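Local coordinates for protein restriction endonuclease (Mycobacterium sp., PDB 4F0Q) that probably cuts DNA near modified cytosines, working as a tetrameric, magnesium-binding endonuclease that depends on cytosine methylation, at residues T288-Y293 against A356-P361; S280-T285 against L414-R419; S363-E368 against Y385-S390. All blocks are in the same frame, centred on the assembly; numbering follows the deposited sequence.

Contact 1: residues T288-Y293 against A356-P361; sequences TLYKFY and AKCIQP. With MG (magnesium ion), chain E.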
loop_
_atom_site.group_PDB
_atom_site.type_symbol
_atom_site.label_atom_id
_atom_site.label_comp_id
_atom_site.label_asym_id
_atom_site.label_seq_id
_atom_site.Cartn_x
_atom_site.Cartn_y
_atom_site.Cartn_z
ATOM N N THR A 288 32.526 -1.520 4.327
ATOM C CA THR A 288 32.650 -2.966 4.449
ATOM C C THR A 288 31.588 -3.667 3.607
ATOM O O THR A 288 31.880 -4.626 2.893
ATOM C CB THR A 288 32.517 -3.421 5.914
ATOM O OG1 THR A 288 33.491 -2.746 6.718
ATOM C CG2 THR A 288 32.728 -4.922 6.029
ATOM N N LEU A 289 30.356 -3.169 3.686
ATOM C CA LEU A 289 29.241 -3.745 2.939
ATOM C C LEU A 289 29.450 -3.657 1.431
ATOM O O LEU A 289 29.131 -4.593 0.699
ATOM C CB LEU A 289 27.921 -3.071 3.327
ATOM C CG LEU A 289 27.393 -3.345 4.737
ATOM C CD1 LEU A 289 26.094 -2.591 4.982
ATOM C CD2 LEU A 289 27.198 -4.836 4.957
ATOM N N TYR A 290 29.985 -2.532 0.966
ATOM C CA TYR A 290 30.243 -2.363 -0.459
ATOM C C TYR A 290 31.388 -3.250 -0.932
ATOM O O TYR A 290 31.280 -3.911 -1.964
ATOM C CB TYR A 290 30.543 -0.903 -0.809
ATOM C CG TYR A 290 31.083 -0.743 -2.211
ATOM C CD1 TYR A 290 30.275 -0.981 -3.315
ATOM C CD2 TYR A 290 32.402 -0.372 -2.433
ATOM C CE1 TYR A 290 30.763 -0.847 -4.600
ATOM C CE2 TYR A 290 32.899 -0.235 -3.714
ATOM C CZ TYR A 290 32.074 -0.473 -4.794
ATOM O OH TYR A 290 32.561 -0.338 -6.073
ATOM N N LYS A 291 32.481 -3.259 -0.175
ATOM C CA LYS A 291 33.652 -4.052 -0.538
ATOM C C LYS A 291 33.359 -5.550 -0.506
ATOM O O LYS A 291 33.943 -6.320 -1.270
ATOM C CB LYS A 291 34.830 -3.724 0.380
ATOM C CG LYS A 291 35.366 -2.312 0.216
ATOM C CD LYS A 291 36.413 -1.990 1.269
ATOM C CE LYS A 291 36.881 -0.548 1.158
ATOM N NZ LYS A 291 37.854 -0.197 2.229
ATOM N N PHE A 292 32.453 -5.958 0.376
ATOM C CA PHE A 292 32.090 -7.366 0.496
ATOM C C PHE A 292 31.152 -7.799 -0.625
ATOM O O PHE A 292 31.400 -8.797 -1.303
ATOM C CB PHE A 292 31.442 -7.640 1.855
ATOM C CG PHE A 292 31.163 -9.094 2.111
ATOM C CD1 PHE A 292 32.173 -9.942 2.534
ATOM C CD2 PHE A 292 29.891 -9.613 1.935
ATOM C CE1 PHE A 292 31.921 -11.278 2.772
ATOM C CE2 PHE A 292 29.632 -10.948 2.172
ATOM C CZ PHE A 292 30.650 -11.782 2.592
ATOM N N TYR A 293 30.078 -7.041 -0.817
ATOM C CA TYR A 293 29.053 -7.396 -1.791
ATOM C C TYR A 293 29.303 -6.798 -3.171
ATOM O O TYR A 293 28.394 -6.733 -3.998
ATOM C CB TYR A 293 27.671 -6.975 -1.288
ATOM C CG TYR A 293 27.200 -7.745 -0.079
ATOM C CD1 TYR A 293 26.721 -9.043 -0.202
ATOM C CD2 TYR A 293 27.230 -7.175 1.185
ATOM C CE1 TYR A 293 26.286 -9.750 0.901
ATOM C CE2 TYR A 293 26.800 -7.875 2.292
ATOM C CZ TYR A 293 26.327 -9.160 2.146
ATOM O OH TYR A 293 25.896 -9.854 3.253
ATOM N N ALA A 356 17.658 -4.641 -5.236
ATOM C CA ALA A 356 18.920 -4.383 -4.555
ATOM C C ALA A 356 20.037 -4.086 -5.546
ATOM O O ALA A 356 20.227 -4.822 -6.516
ATOM C CB ALA A 356 19.294 -5.566 -3.684
ATOM N N LYS A 357 20.779 -3.010 -5.304
ATOM C CA LYS A 357 21.909 -2.682 -6.167
ATOM C C LYS A 357 23.119 -2.182 -5.386
ATOM O O LYS A 357 23.094 -1.097 -4.806
ATOM C CB LYS A 357 21.506 -1.666 -7.239
ATOM C CG LYS A 357 22.548 -1.506 -8.333
ATOM C CD LYS A 357 22.009 -0.732 -9.521
ATOM C CE LYS A 357 23.028 -0.701 -10.649
ATOM N NZ LYS A 357 22.502 -0.017 -11.859
ATOM N N CYS A 358 24.178 -2.984 -5.382
ATOM C CA CYS A 358 25.400 -2.643 -4.666
ATOM C C CYS A 358 26.372 -1.871 -5.551
ATOM O O CYS A 358 27.206 -2.461 -6.239
ATOM C CB CYS A 358 26.072 -3.908 -4.129
ATOM S SG CYS A 358 27.618 -3.614 -3.245
ATOM N N ILE A 359 26.255 -0.548 -5.533
ATOM C CA ILE A 359 27.163 0.317 -6.274
ATOM C C ILE A 359 28.053 1.074 -5.299
ATOM O O ILE A 359 27.905 0.935 -4.085
ATOM C CB ILE A 359 26.398 1.336 -7.132
ATOM C CG1 ILE A 359 25.525 2.225 -6.245
ATOM C CG2 ILE A 359 25.557 0.626 -8.180
ATOM C CD1 ILE A 359 24.739 3.269 -7.006
ATOM N N GLN A 360 28.978 1.866 -5.835
ATOM C CA GLN A 360 29.825 2.720 -5.012
ATOM C C GLN A 360 28.961 3.629 -4.150
ATOM O O GLN A 360 28.000 4.220 -4.642
ATOM C CB GLN A 360 30.749 3.567 -5.888
ATOM C CG GLN A 360 31.901 2.807 -6.526
ATOM C CD GLN A 360 33.083 2.636 -5.590
ATOM O OE1 GLN A 360 34.025 1.902 -5.890
ATOM N NE2 GLN A 360 33.043 3.320 -4.451
ATOM N N PRO A 361 29.294 3.735 -2.853
ATOM C CA PRO A 361 28.560 4.593 -1.915
ATOM C C PRO A 361 28.478 6.037 -2.404
ATOM O O PRO A 361 27.535 6.751 -2.062
ATOM C CB PRO A 361 29.402 4.511 -0.641
ATOM C CG PRO A 361 30.064 3.181 -0.724
ATOM C CD PRO A 361 30.365 2.977 -2.182
HETATM MG MG MG E . 19.437 -5.743 -8.200
HETATM O O HOH W 1 20.695 -7.243 -7.488
HETATM O O HOH W 2 21.103 -4.905 -9.131
HETATM O O HOH W 3 18.455 -6.677 -9.819
#
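Y290, on helix 281-292, lies against C358, I359, Q360 and P361 in the chain that leaves strand 347-357, a central strand of the PD-(D/E)XK-type nuclease sheet. Its CG stands anti to the backbone N (chi1 168°), which carries the ring out to this chain. From the base outward, CB lies near P361 CG and CD. CG meets P361 CD at 3.8 Å, and the two side chains run roughly at right angles. P361 CD and Q360 CA sit over the same ring face, each 4.0 Å from the Y290 centroid and close to the ring normal, which identifies both as CH-pi contacts. CD1 and CE1 lie along the I359 carbonyl, met obliquely, with CD1 3.1 Å from I359 O; CD1 also touches C358 SG at 3.7 Å, an oblique sulfur-aromatic approach. CE2 faces the Q360 amide, 3.3 Å from Q360 OE1. At the tip, OH gives a weak hydrogen bond to Q360 OE1; the Q360 chain bends at chi2 (-83°) to bring its amide there, 52° from the ring plane. C358 SG also packs on Y293 CB, while Y293 OH bonds to T437 elsewhere. At the strand end of 356-361, the A356 carbonyl joins D334 and Q355 in binding magnesium, its O atom 2.1 Å from the metal.

Contact 2: residues S280-T285 against L414-R419; sequences SAEAAT and LAATVR
E282 and A415 are the closest backbone pair, CA to CA 5.3 Å, where helix segments 281-285 and 414-419 cross almost perpendicularly, at 92°, with their axes 8.7 Å apart. This helix-helix crossing joins helix 281-292 to helix 411-425 of the nuclease domain. A415 faces helix 281-292 at the crossing point, its CB 3.2 Å from E282 O, and also packs against the base of the E282 side chain. Beyond that point two long side chains cross at about a right angle. E282 is extended beyond CG and lays its carboxylate end beside A416, with OE2 3.6 Å from A416 CB. R419 comes from the other helix, bends at chi3 (43°), and passes its aliphatic part between E282 and T285. Its NE lies 3.6 Å from E282 CG, so the arginine meets the methylene part of the glutamate. The charged ends stay farther apart, E282 OE2 to R419 NE being 4.3 Å, too far for a salt bridge, so any attraction between them is probably long-range only. Over one face of the guanidinium sits A281 CB, while T285 OG1 lies at its edge, near its plane, and also against the aliphatic chain, 3.3 Å from R419 CD. R419 NH2 makes a weak hydrogen bond to T98 O, linking this helix pair to a loop far away in sequence. T285 places CG2 anti to the backbone N, which turns the methyl toward A415 and R419 CG. The same rotation brings OG1 back to its own helix, where it donates to A281 O. That carbonyl is gripped twice, by OG1 and by T285 N from opposite faces of its plane; the OG1 bond measures 2.9 Å to A281 O and comes from 38° above the plane.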
loop_
_atom_site.group_PDB
_atom_site.type_symbol
_atom_site.label_atom_id
_atom_site.label_comp_id
_atom_site.label_asym_id
_atom_site.label_seq_id
_atom_site.Cartn_x
_atom_site.Cartn_y
_atom_site.Cartn_z
ATOM N N SER A 280 32.186 8.354 10.644
ATOM C CA SER A 280 31.283 7.603 11.507
ATOM C C SER A 280 31.533 6.101 11.427
ATOM O O SER A 280 32.239 5.625 10.539
ATOM C CB SER A 280 29.830 7.901 11.137
ATOM O OG SER A 280 29.576 7.577 9.781
ATOM N N ALA A 281 30.950 5.361 12.364
ATOM C CA ALA A 281 31.057 3.908 12.368
ATOM C C ALA A 281 30.198 3.322 11.255
ATOM O O ALA A 281 30.534 2.291 10.666
ATOM C CB ALA A 281 30.633 3.348 13.716
ATOM N N GLU A 282 29.089 3.996 10.967
ATOM C CA GLU A 282 28.176 3.566 9.917
ATOM C C GLU A 282 28.811 3.739 8.541
ATOM O O GLU A 282 28.470 3.025 7.598
ATOM C CB GLU A 282 26.860 4.340 10.006
ATOM C CG GLU A 282 26.176 4.217 11.359
ATOM C CD GLU A 282 24.842 4.932 11.417
ATOM O OE1 GLU A 282 24.521 5.680 10.468
ATOM O OE2 GLU A 282 24.113 4.745 12.414
ATOM N N ALA A 283 29.736 4.687 8.434
ATOM C CA ALA A 283 30.480 4.897 7.197
ATOM C C ALA A 283 31.398 3.712 6.921
ATOM O O ALA A 283 31.424 3.176 5.810
ATOM C CB ALA A 283 31.283 6.182 7.272
ATOM N N ALA A 284 32.151 3.312 7.941
ATOM C CA ALA A 284 33.034 2.157 7.845
ATOM C C ALA A 284 32.225 0.895 7.572
ATOM O O ALA A 284 32.632 0.041 6.779
ATOM C CB ALA A 284 33.844 2.003 9.121
ATOM N N THR A 285 31.076 0.788 8.236
ATOM C CA THR A 285 30.166 -0.331 8.024
ATOM C C THR A 285 29.726 -0.397 6.568
ATOM O O THR A 285 29.749 -1.462 5.950
ATOM C CB THR A 285 28.920 -0.221 8.923
ATOM O OG1 THR A 285 29.313 -0.301 10.298
ATOM C CG2 THR A 285 27.940 -1.342 8.618
ATOM N N LEU A 414 20.845 1.852 5.219
ATOM C CA LEU A 414 21.331 0.480 5.125
ATOM C C LEU A 414 22.373 0.183 6.198
ATOM O O LEU A 414 22.309 -0.847 6.862
ATOM C CB LEU A 414 21.924 0.209 3.741
ATOM C CG LEU A 414 22.669 -1.117 3.575
ATOM C CD1 LEU A 414 21.716 -2.297 3.695
ATOM C CD2 LEU A 414 23.413 -1.156 2.249
ATOM N N ALA A 415 23.328 1.093 6.361
ATOM C CA ALA A 415 24.394 0.922 7.343
ATOM C C ALA A 415 23.846 0.893 8.766
ATOM O O ALA A 415 24.210 0.023 9.561
ATOM C CB ALA A 415 25.430 2.024 7.196
ATOM N N ALA A 416 22.973 1.845 9.079
ATOM C CA ALA A 416 22.365 1.925 10.404
ATOM C C ALA A 416 21.547 0.674 10.719
ATOM O O ALA A 416 21.669 0.091 11.803
ATOM C CB ALA A 416 21.497 3.171 10.514
ATOM N N THR A 417 20.721 0.267 9.760
ATOM C CA THR A 417 19.871 -0.906 9.920
ATOM C C THR A 417 20.705 -2.165 10.119
ATOM O O THR A 417 20.440 -2.953 11.022
ATOM C CB THR A 417 18.948 -1.107 8.704
ATOM O OG1 THR A 417 18.205 0.094 8.459
ATOM C CG2 THR A 417 17.984 -2.258 8.949
ATOM N N VAL A 418 21.714 -2.344 9.271
ATOM C CA VAL A 418 22.602 -3.498 9.357
ATOM C C VAL A 418 23.332 -3.540 10.698
ATOM O O VAL A 418 23.432 -4.595 11.325
ATOM C CB VAL A 418 23.619 -3.517 8.191
ATOM C CG1 VAL A 418 24.801 -4.412 8.515
ATOM C CG2 VAL A 418 22.942 -3.970 6.905
ATOM N N ARG A 419 23.824 -2.388 11.140
ATOM C CA ARG A 419 24.487 -2.293 12.437
ATOM C C ARG A 419 23.548 -2.673 13.579
ATOM O O ARG A 419 23.938 -3.400 14.497
ATOM C CB ARG A 419 25.055 -0.889 12.653
ATOM C CG ARG A 419 26.409 -0.665 12.003
ATOM C CD ARG A 419 26.837 0.788 12.101
ATOM N NE ARG A 419 26.575 1.349 13.423
ATOM C CZ ARG A 419 27.406 1.254 14.456
ATOM N NH1 ARG A 419 28.560 0.615 14.323
ATOM N NH2 ARG A 419 27.081 1.795 15.621
#

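Contact 3: residues S363-E368 against Y385-S390; sequences SSVSPE and YVTTGS
V365 holds CG1 anti to its backbone N (chi1 171°), pointing it at Y385, and that torsion turns CG2 to T387; Y385, its own CG also anti to the backbone N, brings its phenol end to meet CG1. These groups pack beside a short parallel beta bridge, S364 with S390, that forms a two-stranded sheet next to the main nuclease sheet. CG1 reaches Y385 CZ at 4.0 Å, approaching the ring obliquely, and CG2 lies alongside T387, 3.9 Å from T387 OG1, and also near S390 O. The bridge is fixed by two backbone bonds, both in the carbonyl planes of their acceptors. S390 N donates to S363 O nearly straight, with an N-H...O angle of 168°, whereas V365 N to S390 O is shorter, 2.7 Å, but more bent, 141°. S364 CA adds a CH...O contact to S390 O, so this carbonyl takes up contacts from two successive residues. G389 CA lies 3.7 Å from S363 O, backbone against backbone. E368, at the start of helix 367-374, makes a salt bridge to R372 of the second subunit. Near the end of strand 381-387, T387 OG1 bonds to K357 O, tying this corner to strand 347-357, and also accepts from G389 N in an ST turn, with G389 N 3.2 Å from T387 OG1.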
loop_
_atom_site.group_PDB
_atom_site.type_symbol
_atom_site.label_atom_id
_atom_site.label_comp_id
_atom_site.label_asym_id
_atom_site.label_seq_id
_atom_site.Cartn_x
_atom_site.Cartn_y
_atom_site.Cartn_z
ATOM N N SER A 363 28.458 6.709 -5.714
ATOM C CA SER A 363 27.656 6.637 -6.931
ATOM C C SER A 363 26.175 6.817 -6.624
ATOM O O SER A 363 25.752 6.706 -5.474
ATOM C CB SER A 363 27.884 5.311 -7.660
ATOM O OG SER A 363 29.207 5.223 -8.160
ATOM N N SER A 364 25.388 7.090 -7.659
ATOM C CA SER A 364 23.974 7.385 -7.472
ATOM C C SER A 364 23.073 6.503 -8.335
ATOM O O SER A 364 23.501 5.974 -9.361
ATOM C CB SER A 364 23.703 8.862 -7.763
ATOM O OG SER A 364 22.428 9.245 -7.291
ATOM N N VAL A 365 21.823 6.350 -7.907
ATOM C CA VAL A 365 20.844 5.549 -8.637
ATOM C C VAL A 365 19.959 6.426 -9.520
ATOM O O VAL A 365 19.323 7.366 -9.041
ATOM C CB VAL A 365 19.962 4.724 -7.677
ATOM C CG1 VAL A 365 18.808 4.073 -8.428
ATOM C CG2 VAL A 365 20.800 3.676 -6.958
ATOM N N SER A 366 19.921 6.105 -10.809
ATOM C CA SER A 366 19.206 6.906 -11.797
ATOM C C SER A 366 17.691 6.724 -11.699
ATOM O O SER A 366 17.219 5.729 -11.152
ATOM C CB SER A 366 19.685 6.539 -13.204
ATOM O OG SER A 366 19.217 5.256 -13.578
ATOM N N PRO A 367 16.920 7.696 -12.224
ATOM C CA PRO A 367 15.457 7.582 -12.270
ATOM C C PRO A 367 14.972 6.382 -13.085
ATOM O O PRO A 367 13.913 5.828 -12.786
ATOM C CB PRO A 367 15.021 8.895 -12.939
ATOM C CG PRO A 367 16.256 9.445 -13.579
ATOM C CD PRO A 367 17.375 9.014 -12.697
ATOM N N GLU A 368 15.735 5.990 -14.102
ATOM C CA GLU A 368 15.392 4.817 -14.900
ATOM C C GLU A 368 15.444 3.555 -14.045
ATOM O O GLU A 368 14.564 2.695 -14.126
ATOM C CB GLU A 368 16.337 4.674 -16.096
ATOM C CG GLU A 368 16.242 5.794 -17.121
ATOM C CD GLU A 368 17.341 6.824 -16.965
ATOM O OE1 GLU A 368 18.181 6.664 -16.055
ATOM O OE2 GLU A 368 17.371 7.791 -17.755
ATOM N N TYR A 385 13.743 -0.109 -2.602
ATOM C CA TYR A 385 15.025 -0.094 -3.296
ATOM C C TYR A 385 16.175 0.066 -2.307
ATOM O O TYR A 385 16.332 1.116 -1.685
ATOM C CB TYR A 385 15.051 1.025 -4.341
ATOM C CG TYR A 385 15.960 0.764 -5.524
ATOM C CD1 TYR A 385 17.272 0.338 -5.346
ATOM C CD2 TYR A 385 15.502 0.939 -6.825
ATOM C CE1 TYR A 385 18.100 0.100 -6.426
ATOM C CE2 TYR A 385 16.325 0.702 -7.912
ATOM C CZ TYR A 385 17.620 0.284 -7.706
ATOM O OH TYR A 385 18.440 0.047 -8.785
ATOM N N VAL A 386 16.975 -0.984 -2.170
ATOM C CA VAL A 386 18.115 -0.986 -1.263
ATOM C C VAL A 386 19.428 -0.845 -2.031
ATOM O O VAL A 386 19.727 -1.635 -2.936
ATOM C CB VAL A 386 18.156 -2.271 -0.416
ATOM C CG1 VAL A 386 19.334 -2.237 0.547
ATOM C CG2 VAL A 386 16.850 -2.448 0.339
ATOM N N THR A 387 20.206 0.168 -1.669
ATOM C CA THR A 387 21.480 0.421 -2.329
ATOM C C THR A 387 22.522 0.937 -1.342
ATOM O O THR A 387 22.183 1.535 -0.320
ATOM C CB THR A 387 21.322 1.420 -3.498
ATOM O OG1 THR A 387 22.599 1.671 -4.098
ATOM C CG2 THR A 387 20.723 2.732 -3.009
ATOM N N THR A 388 23.790 0.691 -1.651
ATOM C CA THR A 388 24.890 1.160 -0.818
ATOM C C THR A 388 25.196 2.629 -1.094
ATOM O O THR A 388 25.843 3.301 -0.291
ATOM C CB THR A 388 26.163 0.324 -1.045
ATOM O OG1 THR A 388 26.459 0.276 -2.446
ATOM C CG2 THR A 388 25.971 -1.094 -0.528
ATOM N N GLY A 389 24.726 3.119 -2.238
ATOM C CA GLY A 389 24.938 4.503 -2.619
ATOM C C GLY A 389 23.736 5.374 -2.311
ATOM O O GLY A 389 23.051 5.174 -1.310
ATOM N N SER A 390 23.482 6.347 -3.180
ATOM C CA SER A 390 22.361 7.261 -2.999
ATOM C C SER A 390 21.454 7.265 -4.223
ATOM O O SER A 390 21.790 6.692 -5.258
ATOM C CB SER A 390 22.868 8.680 -2.729
ATOM O OG SER A 390 23.672 8.725 -1.565
#

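In the fold
The three contacts sit on the same side of the chain centre, within the nuclease part of the fold. Contact 3 is the most buried and relies on backbone bonds of a small parallel sheet. The other two are partly buried: contact 1 is aromatic and sulfur packing beside a metal-binding strand end, contact 2 alanine and aliphatic-arginine packing between helices, with no hydrogen bond across. Both use helix 281-292, whose L289 CD1 packs on V418 CG2 between them. Contacts 1 and 3 reach neighbouring strands, 347-357 and 381-387, joined by a probable K357 N to V386 O hydrogen bond. L414 of contact 2 packs on V386 and T388.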